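Local structure of PnpC (Pseudomonas putida, 3N9T) at residues A147-Y160 against P216-Y228. The protein probably catalyses the intradiol ring cleavage of hydroxyquinol by dioxygen, using a non-haem iron(III) centre. Numbering follows the deposited sequence.
Sequences AVLDVWQTADNGMY and PAHLHFMIQAPGY. With FE (Fe (III) ion), chain D.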
# COMPACT_ATOMS: atom_id res chain seq x y z
N ALA A 147 22.17 -2.74 -34.49
CA ALA A 147 21.45 -2.50 -33.24
C ALA A 147 21.47 -1.02 -32.87
O ALA A 147 22.43 -0.30 -33.14
CB ALA A 147 22.11 -3.31 -32.15
N VAL A 148 20.40 -0.55 -32.24
CA VAL A 148 20.30 0.80 -31.81
C VAL A 148 20.44 0.82 -30.24
O VAL A 148 19.73 0.09 -29.58
CB VAL A 148 18.89 1.44 -32.25
CG1 VAL A 148 18.74 2.69 -31.64
CG2 VAL A 148 18.89 1.77 -33.73
N LEU A 149 21.40 1.59 -29.71
CA LEU A 149 21.66 1.70 -28.27
C LEU A 149 21.25 3.10 -27.87
O LEU A 149 21.96 4.06 -28.22
CB LEU A 149 23.17 1.54 -27.95
CG LEU A 149 23.75 0.18 -28.37
CD1 LEU A 149 24.26 0.21 -29.86
CD2 LEU A 149 24.86 -0.23 -27.47
N ASP A 150 20.13 3.21 -27.14
CA ASP A 150 19.71 4.52 -26.58
C ASP A 150 20.36 4.59 -25.24
O ASP A 150 20.15 3.68 -24.41
CB ASP A 150 18.18 4.56 -26.35
CG ASP A 150 17.40 4.69 -27.68
OD1 ASP A 150 17.74 5.58 -28.47
OD2 ASP A 150 16.48 3.88 -27.91
N VAL A 151 21.11 5.66 -24.99
CA VAL A 151 21.86 5.74 -23.71
C VAL A 151 21.58 7.06 -23.05
O VAL A 151 21.36 8.05 -23.73
CB VAL A 151 23.39 5.57 -23.90
CG1 VAL A 151 23.63 4.24 -24.55
CG2 VAL A 151 23.99 6.70 -24.82
N TRP A 152 21.62 7.08 -21.72
CA TRP A 152 21.43 8.33 -20.97
C TRP A 152 22.12 8.17 -19.57
O TRP A 152 22.27 7.05 -19.02
CB TRP A 152 19.93 8.72 -20.93
CG TRP A 152 18.97 7.82 -20.14
CD1 TRP A 152 18.44 8.05 -18.87
CD2 TRP A 152 18.44 6.53 -20.57
NE1 TRP A 152 17.58 6.98 -18.52
CE2 TRP A 152 17.56 6.06 -19.54
CE3 TRP A 152 18.59 5.75 -21.75
CZ2 TRP A 152 16.91 4.80 -19.61
CZ3 TRP A 152 17.94 4.52 -21.84
CH2 TRP A 152 17.11 4.04 -20.75
N GLN A 153 22.56 9.29 -19.03
CA GLN A 153 23.25 9.31 -17.74
C GLN A 153 23.11 10.71 -17.13
O GLN A 153 22.80 11.69 -17.84
CB GLN A 153 24.74 9.02 -17.94
CG GLN A 153 25.52 10.00 -18.74
CD GLN A 153 27.04 9.68 -18.71
OE1 GLN A 153 27.50 8.92 -19.54
NE2 GLN A 153 27.78 10.22 -17.74
N THR A 154 23.34 10.81 -15.81
CA THR A 154 23.28 12.13 -15.15
C THR A 154 24.49 12.94 -15.47
O THR A 154 25.52 12.39 -15.89
CB THR A 154 23.30 12.03 -13.62
OG1 THR A 154 24.37 11.16 -13.24
CG2 THR A 154 22.01 11.55 -13.08
N ALA A 155 24.37 14.26 -15.30
CA ALA A 155 25.55 15.12 -15.37
C ALA A 155 26.31 15.02 -14.03
O ALA A 155 25.86 14.30 -13.12
CB ALA A 155 25.10 16.55 -15.64
N ASP A 156 27.45 15.72 -13.91
CA ASP A 156 28.14 15.95 -12.61
C ASP A 156 27.17 16.39 -11.49
O ASP A 156 27.19 15.79 -10.41
CB ASP A 156 29.31 16.94 -12.75
CG ASP A 156 30.64 16.27 -13.25
OD1 ASP A 156 30.67 15.02 -13.50
OD2 ASP A 156 31.66 17.03 -13.40
N ASN A 157 26.30 17.37 -11.75
CA ASN A 157 25.25 17.73 -10.78
C ASN A 157 24.27 16.58 -10.35
O ASN A 157 23.35 16.80 -9.56
CB ASN A 157 24.50 19.02 -11.20
CG ASN A 157 23.48 18.78 -12.33
OD1 ASN A 157 23.40 17.68 -12.87
ND2 ASN A 157 22.71 19.82 -12.68
N GLY A 158 24.46 15.36 -10.83
CA GLY A 158 23.53 14.29 -10.44
C GLY A 158 22.14 14.51 -11.01
O GLY A 158 21.16 13.93 -10.52
N MET A 159 22.02 15.36 -12.05
CA MET A 159 20.74 15.49 -12.75
C MET A 159 20.80 15.02 -14.21
O MET A 159 21.81 15.21 -14.86
CB MET A 159 20.22 16.93 -12.71
CG MET A 159 19.24 17.18 -11.57
SD MET A 159 18.92 18.93 -11.29
CE MET A 159 20.46 19.44 -10.51
N TYR A 160 19.72 14.40 -14.68
CA TYR A 160 19.55 14.12 -16.12
C TYR A 160 19.07 15.40 -16.84
O TYR A 160 18.31 16.17 -16.27
CB TYR A 160 18.56 13.00 -16.34
CG TYR A 160 19.09 11.70 -15.78
CD1 TYR A 160 19.74 10.79 -16.60
CD2 TYR A 160 18.97 11.41 -14.41
CE1 TYR A 160 20.24 9.58 -16.07
CE2 TYR A 160 19.49 10.20 -13.87
CZ TYR A 160 20.14 9.31 -14.71
OH TYR A 160 20.70 8.16 -14.20
N PRO A 216 24.63 4.06 -6.94
CA PRO A 216 25.95 4.03 -7.59
C PRO A 216 25.92 4.59 -9.01
O PRO A 216 24.90 4.49 -9.69
CB PRO A 216 26.30 2.54 -7.67
CG PRO A 216 24.99 1.82 -7.51
CD PRO A 216 24.03 2.71 -6.80
N ALA A 217 27.05 5.15 -9.44
CA ALA A 217 27.21 5.69 -10.80
C ALA A 217 26.86 4.67 -11.88
O ALA A 217 27.20 3.50 -11.78
CB ALA A 217 28.66 6.24 -10.98
N HIS A 218 26.09 5.10 -12.88
CA HIS A 218 25.70 4.19 -13.95
C HIS A 218 25.42 4.87 -15.25
O HIS A 218 25.08 6.05 -15.27
CB HIS A 218 24.45 3.39 -13.59
CG HIS A 218 23.28 4.23 -13.17
ND1 HIS A 218 23.13 4.71 -11.89
CD2 HIS A 218 22.18 4.65 -13.86
CE1 HIS A 218 22.00 5.41 -11.82
NE2 HIS A 218 21.41 5.41 -13.00
N LEU A 219 25.40 4.04 -16.31
CA LEU A 219 24.98 4.50 -17.62
C LEU A 219 23.76 3.62 -18.00
O LEU A 219 23.84 2.39 -17.85
CB LEU A 219 26.15 4.33 -18.61
CG LEU A 219 25.98 4.73 -20.10
CD1 LEU A 219 25.47 6.22 -20.29
CD2 LEU A 219 27.31 4.53 -20.84
N HIS A 220 22.67 4.24 -18.48
CA HIS A 220 21.43 3.52 -18.84
C HIS A 220 21.54 3.11 -20.27
O HIS A 220 22.05 3.87 -21.06
CB HIS A 220 20.20 4.40 -18.71
CG HIS A 220 19.83 4.78 -17.29
ND1 HIS A 220 19.06 3.96 -16.49
CD2 HIS A 220 20.12 5.88 -16.54
CE1 HIS A 220 18.89 4.54 -15.30
NE2 HIS A 220 19.54 5.70 -15.30
N PHE A 221 21.18 1.86 -20.59
CA PHE A 221 21.08 1.40 -22.01
C PHE A 221 19.69 0.81 -22.31
O PHE A 221 19.17 -0.03 -21.51
CB PHE A 221 22.06 0.28 -22.30
CG PHE A 221 23.49 0.73 -22.42
CD1 PHE A 221 24.23 1.03 -21.25
CD2 PHE A 221 24.09 0.89 -23.68
CE1 PHE A 221 25.54 1.45 -21.35
CE2 PHE A 221 25.45 1.29 -23.78
CZ PHE A 221 26.16 1.61 -22.61
N MET A 222 19.13 1.18 -23.48
CA MET A 222 18.07 0.42 -24.10
C MET A 222 18.54 0.04 -25.50
O MET A 222 18.82 0.91 -26.31
CB MET A 222 16.78 1.27 -24.19
CG MET A 222 15.59 0.47 -24.95
SD MET A 222 14.14 1.49 -24.94
CE MET A 222 13.08 0.62 -23.91
N ILE A 223 18.63 -1.25 -25.77
CA ILE A 223 19.19 -1.74 -27.02
C ILE A 223 18.10 -2.51 -27.77
O ILE A 223 17.43 -3.35 -27.18
CB ILE A 223 20.38 -2.68 -26.73
CG1 ILE A 223 21.36 -1.95 -25.79
CG2 ILE A 223 21.11 -3.13 -28.03
CD1 ILE A 223 22.59 -2.64 -25.49
N GLN A 224 17.92 -2.19 -29.05
CA GLN A 224 16.91 -2.83 -29.88
C GLN A 224 17.55 -3.23 -31.20
O GLN A 224 18.41 -2.52 -31.71
CB GLN A 224 15.74 -1.86 -30.15
CG GLN A 224 14.86 -1.65 -28.95
CD GLN A 224 13.85 -0.58 -29.20
OE1 GLN A 224 14.15 0.60 -29.09
NE2 GLN A 224 12.69 -0.98 -29.57
N ALA A 225 17.13 -4.38 -31.73
CA ALA A 225 17.49 -4.79 -33.08
C ALA A 225 16.45 -5.78 -33.64
O ALA A 225 15.91 -6.59 -32.91
CB ALA A 225 18.88 -5.45 -33.11
N PRO A 226 16.22 -5.73 -34.97
CA PRO A 226 15.22 -6.61 -35.64
C PRO A 226 15.59 -8.06 -35.37
O PRO A 226 16.74 -8.45 -35.54
CB PRO A 226 15.39 -6.26 -37.14
CG PRO A 226 15.93 -4.79 -37.11
CD PRO A 226 16.91 -4.83 -35.91
N GLY A 227 14.64 -8.84 -34.88
CA GLY A 227 14.92 -10.23 -34.60
C GLY A 227 15.24 -10.48 -33.16
O GLY A 227 15.28 -11.64 -32.75
N TYR A 228 15.50 -9.43 -32.37
CA TYR A 228 15.96 -9.62 -30.99
C TYR A 228 15.01 -8.93 -30.00
O TYR A 228 14.40 -7.93 -30.30
CB TYR A 228 17.41 -9.08 -30.77
CG TYR A 228 18.38 -9.79 -31.62
CD1 TYR A 228 18.57 -9.42 -32.94
CD2 TYR A 228 19.05 -10.90 -31.13
CE1 TYR A 228 19.43 -10.10 -33.75
CE2 TYR A 228 19.92 -11.61 -31.95
CZ TYR A 228 20.09 -11.20 -33.25
OH TYR A 228 20.95 -11.89 -34.07
FE FE D . 19.86 6.49 -13.57
O HOH W 1 16.94 1.45 -28.45
O HOH W 2 23.20 8.06 -14.62
O HOH W 3 17.78 6.18 -13.35
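Trp152 and His220 form a hydrogen-bonded antiparallel pair whose rings lie in an offset stack, the five-membered ring of Trp152 and the imidazole inclined by only 6°. His220 CB sits over the indole's six-membered ring, 3.2 Å from its centroid, a CH-pi contact. With CG of Trp152 between its backbone N and carbonyl carbon (chi1 67°), the indole lies across the strand pair against His220. This is the tight end of the contact: His220 NE2 binds the iron at 1.9 Å, while Trp152 backs the face of the imidazole opposite His218. Tyr160 OH and His218 NE2 are each 2.0 Å from the metal, and Tyr194 adds a further ligand. His218 ND1 donates to Pro216 O at 2.8 Å, nearly straight at 173° and in the ring plane, fixing the ring's rotation. With an alanine at Trp152 the imidazole would probably lose its stacked face, leaving His220 freer to tilt at the iron.

On the opposite sheet face, packing is apolar: Val151 CG1 lies over the Phe221 ring, 3.9 Å from its centroid, and Leu149 CD2 meets that ring's edge. The far end, where Val148 and Gln224 are partly exposed, is looser: backbone bonds join this pair, with Asp150 buried beside it. Asp150 OD1 forms a salt bridge with Arg175, and a water bonds Asp150 OD2 and Met222 O, the latter at 2.9 Å. The chemistry implies that strand pairing positions His220, with His218 on the same strand and Tyr160 brought in by the loop after strand 148-152, consistent with the two-tyrosine, two-histidine ferric site of intradiol dioxygenases.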